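PDB 5CQF: L-lysine 6-monooxygenase from Pseudomonas syringae pv. tomato, which probably catalyses the FAD- and NADPH-dependent hydroxylation of the side-chain amine of L-lysine, a step of siderophore biosynthesis. Local coordinates for residues Phe21-Cys30 and Leu118-Thr129; Val392-Ser400 and Arg418-Ala429. All blocks are in the same frame, centred on the assembly; numbering follows the deposited sequence.

Contact 1: residues Phe21-Cys30 and Leu118-Thr129; sequences FGPAGIALAC and LGWVSRQVDGHT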
loop_
_atom_site.group_PDB
_atom_site.type_symbol
_atom_site.label_atom_id
_atom_site.label_comp_id
_atom_site.label_asym_id
_atom_site.label_seq_id
_atom_site.Cartn_x
_atom_site.Cartn_y
_atom_site.Cartn_z
ATOM N N PHE A 21 -28.085 -10.219 -22.326
ATOM C CA PHE A 21 -27.800 -10.981 -21.119
ATOM C C PHE A 21 -26.331 -10.871 -20.741
ATOM O O PHE A 21 -25.696 -11.851 -20.352
ATOM C CB PHE A 21 -28.251 -12.439 -21.240
ATOM C CG PHE A 21 -28.611 -13.062 -19.931
ATOM C CD1 PHE A 21 -29.667 -12.581 -19.200
ATOM C CD2 PHE A 21 -27.907 -14.141 -19.441
ATOM C CE1 PHE A 21 -30.029 -13.155 -17.994
ATOM C CE2 PHE A 21 -28.247 -14.720 -18.227
ATOM C CZ PHE A 21 -29.313 -14.220 -17.495
ATOM N N GLY A 22 -25.806 -9.655 -20.835
ATOM C CA GLY A 22 -24.548 -9.310 -20.199
ATOM C C GLY A 22 -24.803 -9.009 -18.735
ATOM O O GLY A 22 -25.877 -9.304 -18.217
ATOM N N PRO A 23 -23.811 -8.426 -18.043
ATOM C CA PRO A 23 -23.940 -8.211 -16.609
ATOM C C PRO A 23 -25.236 -7.513 -16.219
ATOM O O PRO A 23 -25.884 -7.892 -15.247
ATOM C CB PRO A 23 -22.752 -7.318 -16.297
ATOM C CG PRO A 23 -21.739 -7.676 -17.311
ATOM C CD PRO A 23 -22.475 -8.062 -18.537
ATOM N N ALA A 24 -25.626 -6.504 -16.984
ATOM C CA ALA A 24 -26.825 -5.759 -16.664
ATOM C C ALA A 24 -28.059 -6.653 -16.636
ATOM O O ALA A 24 -28.834 -6.610 -15.671
ATOM C CB ALA A 24 -27.003 -4.613 -17.652
ATOM N N GLY A 25 -28.254 -7.459 -17.681
ATOM C CA GLY A 25 -29.400 -8.390 -17.715
ATOM C C GLY A 25 -29.279 -9.496 -16.672
ATOM O O GLY A 25 -30.275 -10.002 -16.140
ATOM N N ILE A 26 -28.058 -9.906 -16.371
ATOM C CA ILE A 26 -27.872 -10.947 -15.368
ATOM C C ILE A 26 -28.264 -10.419 -14.006
ATOM O O ILE A 26 -28.921 -11.110 -13.205
ATOM C CB ILE A 26 -26.435 -11.438 -15.369
ATOM C CG1 ILE A 26 -26.198 -12.298 -16.605
ATOM C CG2 ILE A 26 -26.150 -12.239 -14.121
ATOM C CD1 ILE A 26 -24.759 -12.422 -16.992
ATOM N N ALA A 27 -27.875 -9.174 -13.759
ATOM C CA ALA A 27 -28.210 -8.516 -12.515
ATOM C C ALA A 27 -29.689 -8.453 -12.339
ATOM O O ALA A 27 -30.162 -8.646 -11.254
ATOM C CB ALA A 27 -27.642 -7.107 -12.481
ATOM N N LEU A 28 -30.414 -8.120 -13.412
ATOM C CA LEU A 28 -31.878 -8.079 -13.387
ATOM C C LEU A 28 -32.482 -9.432 -13.119
ATOM O O LEU A 28 -33.389 -9.533 -12.307
ATOM C CB LEU A 28 -32.420 -7.559 -14.710
ATOM C CG LEU A 28 -33.915 -7.385 -14.770
ATOM C CD1 LEU A 28 -34.404 -6.288 -13.842
ATOM C CD2 LEU A 28 -34.269 -7.096 -16.213
ATOM N N ALA A 29 -32.018 -10.460 -13.818
ATOM C CA ALA A 29 -32.469 -11.836 -13.520
ATOM C C ALA A 29 -32.206 -12.226 -12.087
ATOM O O ALA A 29 -33.039 -12.892 -11.475
ATOM C CB ALA A 29 -31.820 -12.843 -14.448
ATOM N N CYS A 30 -31.076 -11.784 -11.514
ATOM C CA CYS A 30 -30.818 -12.108 -10.114
ATOM C C CYS A 30 -31.885 -11.523 -9.200
ATOM O O CYS A 30 -32.247 -12.135 -8.232
ATOM C CB CYS A 30 -29.447 -11.633 -9.659
ATOM S SG CYS A 30 -28.076 -12.548 -10.371
ATOM N N LEU A 118 -18.951 -13.956 -12.902
ATOM C CA LEU A 118 -20.060 -13.589 -13.738
ATOM C C LEU A 118 -20.626 -14.799 -14.480
ATOM O O LEU A 118 -21.844 -14.964 -14.589
ATOM C CB LEU A 118 -19.579 -12.509 -14.695
ATOM C CG LEU A 118 -20.575 -12.189 -15.775
ATOM C CD1 LEU A 118 -21.610 -11.247 -15.205
ATOM C CD2 LEU A 118 -19.848 -11.575 -16.958
ATOM N N GLY A 119 -19.763 -15.662 -14.992
ATOM C CA GLY A 119 -20.228 -16.962 -15.559
ATOM C C GLY A 119 -20.885 -17.820 -14.487
ATOM O O GLY A 119 -21.856 -18.514 -14.737
ATOM N N TRP A 120 -20.378 -17.761 -13.264
ATOM C CA TRP A 120 -20.937 -18.578 -12.208
ATOM C C TRP A 120 -22.344 -18.130 -11.865
ATOM O O TRP A 120 -23.212 -18.956 -11.567
ATOM C CB TRP A 120 -19.996 -18.552 -11.000
ATOM C CG TRP A 120 -20.464 -19.206 -9.749
ATOM C CD1 TRP A 120 -20.196 -20.494 -9.343
ATOM C CD2 TRP A 120 -21.169 -18.591 -8.660
ATOM N NE1 TRP A 120 -20.737 -20.715 -8.103
ATOM C CE2 TRP A 120 -21.349 -19.574 -7.668
ATOM C CE3 TRP A 120 -21.689 -17.312 -8.440
ATOM C CZ2 TRP A 120 -22.031 -19.319 -6.476
ATOM C CZ3 TRP A 120 -22.374 -17.066 -7.262
ATOM C CH2 TRP A 120 -22.538 -18.062 -6.297
ATOM N N VAL A 121 -22.595 -16.831 -11.899
ATOM C CA VAL A 121 -23.963 -16.332 -11.673
ATOM C C VAL A 121 -24.849 -16.608 -12.878
ATOM O O VAL A 121 -25.972 -17.099 -12.756
ATOM C CB VAL A 121 -24.037 -14.809 -11.428
ATOM C CG1 VAL A 121 -25.480 -14.413 -11.144
ATOM C CG2 VAL A 121 -23.184 -14.407 -10.251
ATOM N N SER A 122 -24.351 -16.257 -14.048
ATOM C CA SER A 122 -25.119 -16.482 -15.274
ATOM C C SER A 122 -25.662 -17.908 -15.326
ATOM O O SER A 122 -26.870 -18.109 -15.424
ATOM C CB SER A 122 -24.260 -16.168 -16.505
ATOM O OG SER A 122 -24.970 -16.481 -17.670
ATOM N N ARG A 123 -24.778 -18.886 -15.189
ATOM C CA ARG A 123 -25.163 -20.316 -15.204
ATOM C C ARG A 123 -26.299 -20.692 -14.281
ATOM O O ARG A 123 -26.851 -21.763 -14.430
ATOM C CB ARG A 123 -23.995 -21.194 -14.763
ATOM C CG ARG A 123 -23.053 -21.590 -15.868
ATOM C CD ARG A 123 -22.010 -22.563 -15.326
ATOM N NE ARG A 123 -20.824 -21.889 -14.772
ATOM C CZ ARG A 123 -20.330 -22.048 -13.533
ATOM N NH1 ARG A 123 -20.911 -22.866 -12.640
ATOM N NH2 ARG A 123 -19.231 -21.373 -13.180
ATOM N N GLN A 124 -26.564 -19.882 -13.265
ATOM C CA GLN A 124 -27.586 -20.194 -12.280
ATOM C C GLN A 124 -28.882 -19.484 -12.550
ATOM O O GLN A 124 -29.888 -19.883 -11.986
ATOM C CB GLN A 124 -27.130 -19.800 -10.871
ATOM C CG GLN A 124 -25.990 -20.618 -10.309
ATOM C CD GLN A 124 -25.573 -20.109 -8.961
ATOM O OE1 GLN A 124 -26.215 -20.403 -7.963
ATOM N NE2 GLN A 124 -24.506 -19.311 -8.926
ATOM N N VAL A 125 -28.871 -18.430 -13.375
ATOM C CA VAL A 125 -30.095 -17.635 -13.637
ATOM C C VAL A 125 -30.469 -17.485 -15.122
ATOM O O VAL A 125 -31.276 -16.633 -15.478
ATOM C CB VAL A 125 -29.986 -16.222 -13.028
ATOM C CG1 VAL A 125 -29.726 -16.297 -11.539
ATOM C CG2 VAL A 125 -28.895 -15.413 -13.700
ATOM N N ASP A 126 -29.900 -18.326 -15.979
ATOM C CA ASP A 126 -30.087 -18.199 -17.408
ATOM C C ASP A 126 -31.166 -19.118 -17.990
ATOM O O ASP A 126 -31.291 -19.199 -19.207
ATOM C CB ASP A 126 -28.753 -18.431 -18.141
ATOM C CG ASP A 126 -28.265 -19.860 -18.051
ATOM O OD1 ASP A 126 -28.886 -20.690 -17.337
ATOM O OD2 ASP A 126 -27.233 -20.148 -18.686
ATOM N N GLY A 127 -31.947 -19.792 -17.145
ATOM C CA GLY A 127 -33.055 -20.651 -17.619
ATOM C C GLY A 127 -34.109 -19.974 -18.510
ATOM O O GLY A 127 -34.947 -20.648 -19.089
ATOM N N HIS A 128 -34.110 -18.646 -18.609
ATOM C CA HIS A 128 -35.048 -17.934 -19.483
ATOM C C HIS A 128 -34.294 -17.130 -20.517
ATOM O O HIS A 128 -34.790 -16.137 -21.050
ATOM C CB HIS A 128 -35.916 -17.000 -18.659
ATOM C CG HIS A 128 -36.705 -17.703 -17.612
ATOM N ND1 HIS A 128 -36.292 -17.776 -16.297
ATOM C CD2 HIS A 128 -37.876 -18.384 -17.684
ATOM C CE1 HIS A 128 -37.174 -18.480 -15.601
ATOM N NE2 HIS A 128 -38.150 -18.846 -16.418
ATOM N N THR A 129 -33.066 -17.530 -20.790
ATOM C CA THR A 129 -32.280 -16.771 -21.717
ATOM C C THR A 129 -32.116 -17.547 -22.997
ATOM O O THR A 129 -31.759 -18.720 -22.963
ATOM C CB THR A 129 -30.905 -16.420 -21.142
ATOM O OG1 THR A 129 -31.073 -15.668 -19.937
ATOM C CG2 THR A 129 -30.144 -15.583 -22.133
#
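I26 pushes into helix 118-125 from the first helix of what is, by sequence and strand-turn-helix geometry, a Rossmann-type dinucleotide-binding fold. G22 and G25 belong to a GxGxxG pattern that in such folds lets the turn after the first strand approach a bound nucleotide, here probably the FAD; G22 is also the N-cap of the helix. The short helical segments 23-30 and 118-125 cross at 51° with their axes 9.8 Å apart.

Apolar packing carries the middle of the interface. I26 is a knob in a hole formed by L118, V121, S122 and V125, and its two branches divide the work. CG2, anti to the backbone N, meets V121 CG1 at 3.7 Å, while the longer arm brings CD1 to 3.8 Å from L118 CD1 and equally close to S122 CB. One turn on, A29 CB rests against V125 CG2 at 4.0 Å. One residue later, C30 SG reaches V121 CG1, and at the N-terminal start of helix 23-37, P23 CG lies against L118 CD1.

Contacts round the F21 ring lie just before helix 23-30, against the C-terminal part of 118-129. The ring is sandwiched: I26 CG1 of its own segment sits toward the rim of one face, and T129 covers the other. F21 also packs edge-to-face with Y49 of strand 47-50. S122 OG approaches near the ring plane, at its edge. D126 CB is 3.7 Å from F21 CE2.

No hydrogen bond joins the segments; apolar packing and contacts to the F21 ring hold them together. T129 has both branches at the ring: CG2 makes an off-centre CH-pi contact, 4.1 Å from the F21 centroid, and OG1 stands 3.2 Å above the ring plane, over its centre.

Contact 2: residues Val392-Ser400 and Arg418-Ala429; sequences VNIWVNGLS and RAGRIASALERA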
loop_
_atom_site.group_PDB
_atom_site.type_symbol
_atom_site.label_atom_id
_atom_site.label_comp_id
_atom_site.label_asym_id
_atom_site.label_seq_id
_atom_site.Cartn_x
_atom_site.Cartn_y
_atom_site.Cartn_z
ATOM N N VAL A 392 -47.884 0.501 -22.368
ATOM C CA VAL A 392 -46.570 0.039 -22.868
ATOM C C VAL A 392 -45.399 0.791 -22.222
ATOM O O VAL A 392 -45.304 2.022 -22.287
ATOM C CB VAL A 392 -46.445 0.088 -24.408
ATOM C CG1 VAL A 392 -45.078 -0.409 -24.869
ATOM C CG2 VAL A 392 -47.525 -0.763 -25.037
ATOM N N ASN A 393 -44.505 0.019 -21.609
ATOM C CA ASN A 393 -43.372 0.571 -20.906
ATOM C C ASN A 393 -42.067 0.061 -21.437
ATOM O O ASN A 393 -41.921 -1.108 -21.813
ATOM C CB ASN A 393 -43.479 0.253 -19.433
ATOM C CG ASN A 393 -44.810 0.666 -18.861
ATOM O OD1 ASN A 393 -45.021 1.836 -18.564
ATOM N ND2 ASN A 393 -45.723 -0.293 -18.716
ATOM N N ILE A 394 -41.110 0.977 -21.461
ATOM C CA ILE A 394 -39.771 0.676 -21.913
ATOM C C ILE A 394 -38.788 1.288 -20.932
ATOM O O ILE A 394 -39.020 2.388 -20.416
ATOM C CB ILE A 394 -39.517 1.220 -23.330
ATOM C CG1 ILE A 394 -40.598 0.722 -24.319
ATOM C CG2 ILE A 394 -38.138 0.801 -23.824
ATOM C CD1 ILE A 394 -40.707 1.554 -25.569
ATOM N N TRP A 395 -37.705 0.549 -20.685
ATOM C CA TRP A 395 -36.625 0.959 -19.791
ATOM C C TRP A 395 -35.335 0.823 -20.551
ATOM O O TRP A 395 -35.182 -0.146 -21.310
ATOM C CB TRP A 395 -36.549 0.044 -18.590
ATOM C CG TRP A 395 -37.664 0.214 -17.597
ATOM C CD1 TRP A 395 -37.658 1.012 -16.489
ATOM C CD2 TRP A 395 -38.934 -0.449 -17.600
ATOM N NE1 TRP A 395 -38.846 0.898 -15.820
ATOM C CE2 TRP A 395 -39.646 0.009 -16.481
ATOM C CE3 TRP A 395 -39.543 -1.354 -18.456
ATOM C CZ2 TRP A 395 -40.930 -0.416 -16.187
ATOM C CZ3 TRP A 395 -40.820 -1.786 -18.163
ATOM C CH2 TRP A 395 -41.500 -1.316 -17.037
ATOM N N VAL A 396 -34.419 1.771 -20.368
ATOM C CA VAL A 396 -33.051 1.597 -20.852
ATOM C C VAL A 396 -32.133 1.388 -19.654
ATOM O O VAL A 396 -31.945 2.288 -18.864
ATOM C CB VAL A 396 -32.556 2.772 -21.711
ATOM C CG1 VAL A 396 -31.129 2.519 -22.203
ATOM C CG2 VAL A 396 -33.477 2.972 -22.894
ATOM N N ASN A 397 -31.586 0.180 -19.527
ATOM C CA ASN A 397 -30.807 -0.214 -18.342
ATOM C C ASN A 397 -29.332 0.165 -18.454
ATOM O O ASN A 397 -28.449 -0.693 -18.580
ATOM C CB ASN A 397 -30.957 -1.718 -18.101
ATOM C CG ASN A 397 -30.519 -2.134 -16.726
ATOM O OD1 ASN A 397 -30.039 -1.321 -15.944
ATOM N ND2 ASN A 397 -30.688 -3.420 -16.412
ATOM N N GLY A 398 -29.064 1.458 -18.384
ATOM C CA GLY A 398 -27.688 1.959 -18.496
ATOM C C GLY A 398 -27.633 3.435 -18.145
ATOM O O GLY A 398 -28.668 4.085 -17.986
ATOM N N LEU A 399 -26.420 3.942 -17.988
ATOM C CA LEU A 399 -26.188 5.361 -17.824
ATOM C C LEU A 399 -25.839 6.010 -19.162
ATOM O O LEU A 399 -25.482 5.330 -20.118
ATOM C CB LEU A 399 -25.072 5.594 -16.815
ATOM C CG LEU A 399 -25.486 5.288 -15.367
ATOM C CD1 LEU A 399 -24.284 5.335 -14.444
ATOM C CD2 LEU A 399 -26.536 6.275 -14.882
ATOM N N SER A 400 -25.993 7.331 -19.210
ATOM C CA SER A 400 -25.514 8.190 -20.313
ATOM C C SER A 400 -25.369 9.611 -19.793
ATOM O O SER A 400 -26.086 10.018 -18.863
ATOM C CB SER A 400 -26.482 8.203 -21.496
ATOM O OG SER A 400 -27.748 8.701 -21.134
ATOM N N ARG A 418 -29.757 -0.584 -10.168
ATOM C CA ARG A 418 -30.679 -0.401 -11.255
ATOM C C ARG A 418 -31.630 -1.566 -11.361
ATOM O O ARG A 418 -32.827 -1.358 -11.537
ATOM C CB ARG A 418 -29.955 -0.242 -12.599
ATOM C CG ARG A 418 -29.208 1.064 -12.763
ATOM C CD ARG A 418 -29.015 1.413 -14.223
ATOM N NE ARG A 418 -28.243 0.410 -14.956
ATOM C CZ ARG A 418 -26.919 0.395 -15.044
ATOM N NH1 ARG A 418 -26.185 1.286 -14.412
ATOM N NH2 ARG A 418 -26.309 -0.537 -15.745
ATOM N N ALA A 419 -31.108 -2.783 -11.285
ATOM C CA ALA A 419 -31.940 -3.983 -11.347
ATOM C C ALA A 419 -33.054 -3.929 -10.328
ATOM O O ALA A 419 -34.156 -4.338 -10.617
ATOM C CB ALA A 419 -31.106 -5.240 -11.127
ATOM N N GLY A 420 -32.764 -3.430 -9.128
ATOM C CA GLY A 420 -33.801 -3.283 -8.108
ATOM C C GLY A 420 -34.913 -2.302 -8.511
ATOM O O GLY A 420 -36.095 -2.600 -8.386
ATOM N N ARG A 421 -34.522 -1.136 -8.993
ATOM C CA ARG A 421 -35.452 -0.117 -9.424
ATOM C C ARG A 421 -36.309 -0.573 -10.607
ATOM O O ARG A 421 -37.501 -0.264 -10.661
ATOM C CB ARG A 421 -34.700 1.144 -9.854
ATOM C CG ARG A 421 -34.074 1.936 -8.725
ATOM C CD ARG A 421 -33.991 3.418 -9.105
ATOM N NE ARG A 421 -33.099 4.171 -8.212
ATOM C CZ ARG A 421 -33.314 5.415 -7.790
ATOM N NH1 ARG A 421 -34.394 6.080 -8.172
ATOM N NH2 ARG A 421 -32.446 5.989 -6.963
ATOM N N ILE A 422 -35.702 -1.304 -11.541
ATOM C CA ILE A 422 -36.414 -1.750 -12.715
ATOM C C ILE A 422 -37.344 -2.906 -12.379
ATOM O O ILE A 422 -38.499 -2.904 -12.789
ATOM C CB ILE A 422 -35.460 -2.069 -13.883
ATOM C CG1 ILE A 422 -34.907 -0.762 -14.441
ATOM C CG2 ILE A 422 -36.170 -2.817 -15.014
ATOM C CD1 ILE A 422 -33.678 -0.926 -15.316
ATOM N N ALA A 423 -36.870 -3.872 -11.607
ATOM C CA ALA A 423 -37.683 -5.045 -11.312
ATOM C C ALA A 423 -38.918 -4.673 -10.492
ATOM O O ALA A 423 -39.975 -5.241 -10.687
ATOM C CB ALA A 423 -36.864 -6.099 -10.600
ATOM N N SER A 424 -38.794 -3.727 -9.578
ATOM C CA SER A 424 -39.952 -3.213 -8.878
ATOM C C SER A 424 -40.896 -2.473 -9.829
ATOM O O SER A 424 -42.126 -2.701 -9.814
ATOM C CB SER A 424 -39.517 -2.285 -7.754
ATOM O OG SER A 424 -38.707 -1.233 -8.271
ATOM N N ALA A 425 -40.351 -1.608 -10.682
ATOM C CA ALA A 425 -41.216 -0.904 -11.637
ATOM C C ALA A 425 -41.925 -1.914 -12.522
ATOM O O ALA A 425 -43.098 -1.753 -12.792
ATOM C CB ALA A 425 -40.450 0.104 -12.477
ATOM N N LEU A 426 -41.230 -2.975 -12.935
ATOM C CA LEU A 426 -41.865 -4.017 -13.745
ATOM C C LEU A 426 -43.020 -4.678 -13.021
ATOM O O LEU A 426 -44.041 -4.911 -13.630
ATOM C CB LEU A 426 -40.874 -5.082 -14.197
ATOM C CG LEU A 426 -40.070 -4.683 -15.425
ATOM C CD1 LEU A 426 -38.743 -5.417 -15.529
ATOM C CD2 LEU A 426 -40.890 -4.916 -16.675
ATOM N N GLU A 427 -42.869 -4.968 -11.733
ATOM C CA GLU A 427 -43.970 -5.567 -10.952
ATOM C C GLU A 427 -45.228 -4.711 -10.925
ATOM O O GLU A 427 -46.312 -5.229 -11.150
ATOM C CB GLU A 427 -43.547 -5.818 -9.510
ATOM C CG GLU A 427 -44.577 -6.567 -8.679
ATOM C CD GLU A 427 -44.167 -6.721 -7.227
ATOM O OE1 GLU A 427 -43.103 -6.198 -6.842
ATOM O OE2 GLU A 427 -44.907 -7.375 -6.463
ATOM N N ARG A 428 -45.079 -3.412 -10.635
ATOM C CA ARG A 428 -46.221 -2.480 -10.574
ATOM C C ARG A 428 -46.953 -2.428 -11.904
ATOM O O ARG A 428 -48.178 -2.390 -11.943
ATOM C CB ARG A 428 -45.787 -1.072 -10.156
ATOM C CG ARG A 428 -45.448 -0.957 -8.676
ATOM C CD ARG A 428 -45.147 0.483 -8.269
ATOM N NE ARG A 428 -43.889 0.997 -8.835
ATOM C CZ ARG A 428 -42.659 0.760 -8.352
ATOM N NH1 ARG A 428 -42.475 -0.004 -7.280
ATOM N NH2 ARG A 428 -41.593 1.286 -8.956
ATOM N N ALA A 429 -46.191 -2.483 -12.985
ATOM C CA ALA A 429 -46.736 -2.491 -14.324
ATOM C C ALA A 429 -47.472 -3.779 -14.742
ATOM O O ALA A 429 -47.846 -3.904 -15.906
ATOM C CB ALA A 429 -45.628 -2.191 -15.321
#
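Strand 393-396 and helix 418-428 run almost exactly antiparallel, at 177°, with their axes 10.5 Å apart, so that W395 and I422 face each other near the middle.

W395 contributes the largest contact area of any residue here. Its indole lies with one face toward the helix, where L426 CG makes a CH-pi contact 4.2 Å from the centroid of the six-membered ring and I422 CG2 lies over the same face, also offset toward the rim. L426 CD2 comes to 3.5 Å from W395 CZ3, while A425 CB approaches W395 CZ2 obliquely. W395 NE1 is buried here and has no polar partner in the model.

Past the strand, the contact turns polar. N397, the centre of an inverse gamma turn, has its CG anti to the backbone N (chi1 -164°), which brings OD1 to R418. R418 NE donates to N397 OD1 at 2.7 Å, with an N-H...O angle of 161°. The oxygen lies in the guanidinium plane, although the amide and guanidinium planes are nearly perpendicular. G398 CA covers one face of the guanidinium, and I422 CD1 packs against N397 CG at 3.7 Å.

Within this chain the strand is outermost in its five-stranded parallel sheet. Its backbone pairs with strand 163-166, whose N163 and V165 also touch W395, while I422, A423 and L426 pack on helix 23-37.

How the contacts relate
Helix 23-37 illustrates how one element can serve two interfaces. Its side chains meet helix 111-125 in contact 1, while L28 and the backbone around it meet helix 412-428 of contact 2. The contact centres are about 16 Å apart, yet the two touch directly: A419 CB is 3.5 Å from A27 O and 3.7 Å from L28 CA, and L28 CD1 lies 4.1 Å from I422 CG2. Both belong to the same parallel-sheet domain, with T129 and W395 on its two outermost strands within this chain. N397 ND2 lies 3.8 Å from A24 O, placing contact 2 near the glycine-rich turn of contact 1, a probable FAD-binding feature.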